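Local atomic coordinates of phenylacetate-CoA oxygenase subunit PaaB (Ralstonia eutropha JMP134, PDB entry 3EGR), a protein that probably serves as a small non-catalytic subunit of the multicomponent oxygenase that epoxidises the aromatic ring of phenylacetyl-CoA during phenylacetate degradation. Residues 39-42 with 43-47. Sequence-based numbering, arbitrary orientation.
Sequences MARD and VYTRR
D42 and R47 lie side by side at the C-terminal end of helix 33-45, which packs on an antiparallel sheet of strands 23-29, 9-15 and 52-57, and a side-on salt bridge ties the end of the helix to the chain that leaves it. R47 NE reaches D42 OD1 at 2.6 Å and R47 NH2 reaches D42 OD2 at 3.2 Å, both on syn lone pairs. Carboxylate and guanidinium are almost coplanar, 6° apart, a geometry that arginine's paired N-H groups suit well; D42 probably offsets the charge of R47.

Along the backbone the spacing of the bonds widens. V43 N still bonds to M39 O and Y44 N to A40 O, but T45 N makes a weak pi-type bond to A40 O, and R47 N reaches back six residues to R41 O at 3.1 Å, after R46 has turned to positive phi. A40, small enough for the sheet-facing side, rests on V12 and I53, while the Y44 hydroxyl bonds to S27 O. T45, with chi1 at 78°, turns its hydroxyl back onto its own helix: OG1 donates in the carbonyl plane to R41 O, 2.6 Å away.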
HETATM    1  N   MSE A  39     -14.032   2.810 -12.938  1.00 23.02           N
HETATM    2  CA  MSE A  39     -13.466   2.650 -14.288  1.00 22.15           C
HETATM    3  C   MSE A  39     -13.337   1.183 -14.682  1.00 20.67           C
HETATM    4  O   MSE A  39     -13.643   0.822 -15.820  1.00 21.52           O
HETATM    5  CB  MSE A  39     -12.078   3.310 -14.410  1.00 21.98           C
HETATM    6  CG  MSE A  39     -12.088   4.822 -14.474  1.00 22.17           C
HETATM    7 SE   MSE A  39     -10.298   5.624 -14.520  0.75 19.76          SE
HETATM    8  CE  MSE A  39      -9.628   4.891 -16.173  1.00 15.38           C
ATOM      9  N   ALA A  40     -12.830   0.357 -13.768  1.00 19.50           N
ATOM     10  CA  ALA A  40     -12.674  -1.075 -14.033  1.00 19.61           C
ATOM     11  C   ALA A  40     -14.035  -1.701 -14.319  1.00 20.07           C
ATOM     12  O   ALA A  40     -14.173  -2.496 -15.263  1.00 19.30           O
ATOM     13  CB  ALA A  40     -11.955  -1.791 -12.881  1.00 16.98           C
ATOM     14  N   ARG A  41     -15.040  -1.321 -13.522  0.50 20.30           N
ATOM     15  CA  ARG A  41     -16.421  -1.816 -13.694  0.50 21.24           C
ATOM     16  C   ARG A  41     -16.887  -1.601 -15.135  0.50 21.40           C
ATOM     17  O   ARG A  41     -17.456  -2.501 -15.753  0.50 23.79           O
ATOM     18  CB  ARG A  41     -17.387  -1.139 -12.688  0.50 21.04           C
ATOM     19  CG  ARG A  41     -18.832  -1.720 -12.623  0.50 21.42           C
ATOM     20  CD  ARG A  41     -19.694  -1.049 -11.508  0.50 21.29           C
ATOM     21  NE  ARG A  41     -21.124  -0.925 -11.841  0.50 20.77           N
ATOM     22  CZ  ARG A  41     -22.070  -1.824 -11.564  0.50 20.74           C
ATOM     23  NH1 ARG A  41     -21.776  -2.958 -10.934  0.50 21.91           N
ATOM     24  NH2 ARG A  41     -23.329  -1.594 -11.923  0.50 18.67           N
ATOM     25  N   ASP A  42     -16.618  -0.417 -15.670  1.00 20.73           N
ATOM     26  CA  ASP A  42     -16.988  -0.083 -17.047  1.00 20.90           C
ATOM     27  C   ASP A  42     -16.062  -0.704 -18.090  1.00 20.48           C
ATOM     28  O   ASP A  42     -16.517  -1.330 -19.055  1.00 19.78           O
ATOM     29  CB  ASP A  42     -17.007   1.439 -17.236  1.00 21.89           C
ATOM     30  CG  ASP A  42     -18.238   2.081 -16.646  1.00 22.79           C
ATOM     31  OD1 ASP A  42     -19.152   1.355 -16.231  1.00 24.67           O
ATOM     32  OD2 ASP A  42     -18.298   3.314 -16.589  1.00 24.92           O
ATOM     33  N   VAL A  43     -14.760  -0.516 -17.903  1.00 20.53           N
ATOM     34  CA  VAL A  43     -13.784  -0.906 -18.920  1.00 20.48           C
ATOM     35  C   VAL A  43     -13.688  -2.417 -19.067  1.00 20.33           C
ATOM     36  O   VAL A  43     -13.531  -2.906 -20.178  1.00 19.74           O
ATOM     37  CB  VAL A  43     -12.371  -0.307 -18.622  1.00 20.42           C
ATOM     38  CG1 VAL A  43     -11.292  -1.051 -19.386  1.00 18.61           C
ATOM     39  CG2 VAL A  43     -12.350   1.186 -18.967  1.00 17.71           C
ATOM     40  N   TYR A  44     -13.789  -3.148 -17.953  1.00 20.26           N
ATOM     41  CA  TYR A  44     -13.463  -4.576 -17.938  1.00 20.98           C
ATOM     42  C   TYR A  44     -14.654  -5.483 -17.675  1.00 23.01           C
ATOM     43  O   TYR A  44     -14.702  -6.574 -18.223  1.00 26.39           O
ATOM     44  CB  TYR A  44     -12.359  -4.898 -16.911  1.00 21.40           C
ATOM     45  CG  TYR A  44     -10.979  -4.338 -17.253  1.00 21.49           C
ATOM     46  CD1 TYR A  44     -10.284  -4.784 -18.367  1.00 20.95           C
ATOM     47  CD2 TYR A  44     -10.370  -3.370 -16.448  1.00 21.32           C
ATOM     48  CE1 TYR A  44      -9.035  -4.283 -18.686  1.00 21.61           C
ATOM     49  CE2 TYR A  44      -9.124  -2.867 -16.758  1.00 21.57           C
ATOM     50  CZ  TYR A  44      -8.463  -3.327 -17.884  1.00 22.70           C
ATOM     51  OH  TYR A  44      -7.220  -2.842 -18.215  1.00 24.64           O
ATOM     52  N   THR A  45     -15.611  -5.072 -16.849  1.00 22.69           N
ATOM     53  CA  THR A  45     -16.754  -5.951 -16.576  1.00 20.66           C
ATOM     54  C   THR A  45     -18.028  -5.556 -17.312  1.00 20.05           C
ATOM     55  O   THR A  45     -18.977  -6.338 -17.350  1.00 19.06           O
ATOM     56  CB  THR A  45     -17.062  -6.056 -15.073  1.00 20.27           C
ATOM     57  OG1 THR A  45     -17.752  -4.882 -14.633  1.00 20.96           O
ATOM     58  CG2 THR A  45     -15.775  -6.254 -14.271  1.00 19.76           C
ATOM     59  N   ARG A  46     -18.065  -4.353 -17.882  1.00 19.87           N
ATOM     60  CA  ARG A  46     -19.284  -3.856 -18.516  1.00 19.78           C
ATOM     61  C   ARG A  46     -20.491  -3.955 -17.591  1.00 20.03           C
ATOM     62  O   ARG A  46     -21.589  -4.260 -18.032  1.00 17.12           O
ATOM     63  CB  ARG A  46     -19.566  -4.612 -19.817  1.00 18.69           C
ATOM     64  CG  ARG A  46     -18.457  -4.470 -20.809  1.00 18.56           C
ATOM     65  CD  ARG A  46     -18.712  -5.261 -22.043  1.00 17.67           C
ATOM     66  NE  ARG A  46     -17.558  -5.194 -22.922  1.00 17.74           N
ATOM     67  CZ  ARG A  46     -17.508  -5.710 -24.147  1.00 19.53           C
ATOM     68  NH1 ARG A  46     -18.548  -6.358 -24.671  1.00 19.72           N
ATOM     69  NH2 ARG A  46     -16.398  -5.574 -24.859  1.00 20.91           N
ATOM     70  N   ARG A  47     -20.270  -3.697 -16.304  1.00 22.03           N
ATOM     71  CA  ARG A  47     -21.339  -3.693 -15.290  1.00 23.95           C
ATOM     72  C   ARG A  47     -22.118  -5.002 -15.100  1.00 24.41           C
ATOM     73  O   ARG A  47     -23.203  -4.980 -14.555  1.00 23.76           O
ATOM     74  CB  ARG A  47     -22.297  -2.510 -15.527  1.00 24.95           C
ATOM     75  CG  ARG A  47     -21.585  -1.174 -15.425  1.00 26.74           C
ATOM     76  CD  ARG A  47     -22.499   0.012 -15.420  1.00 27.60           C
ATOM     77  NE  ARG A  47     -21.722   1.230 -15.634  1.00 29.07           N
ATOM     78  CZ  ARG A  47     -22.105   2.462 -15.289  1.00 30.71           C
ATOM     79  NH1 ARG A  47     -23.282   2.684 -14.729  1.00 31.85           N
ATOM     80  NH2 ARG A  47     -21.305   3.495 -15.523  1.00 31.52           N
TER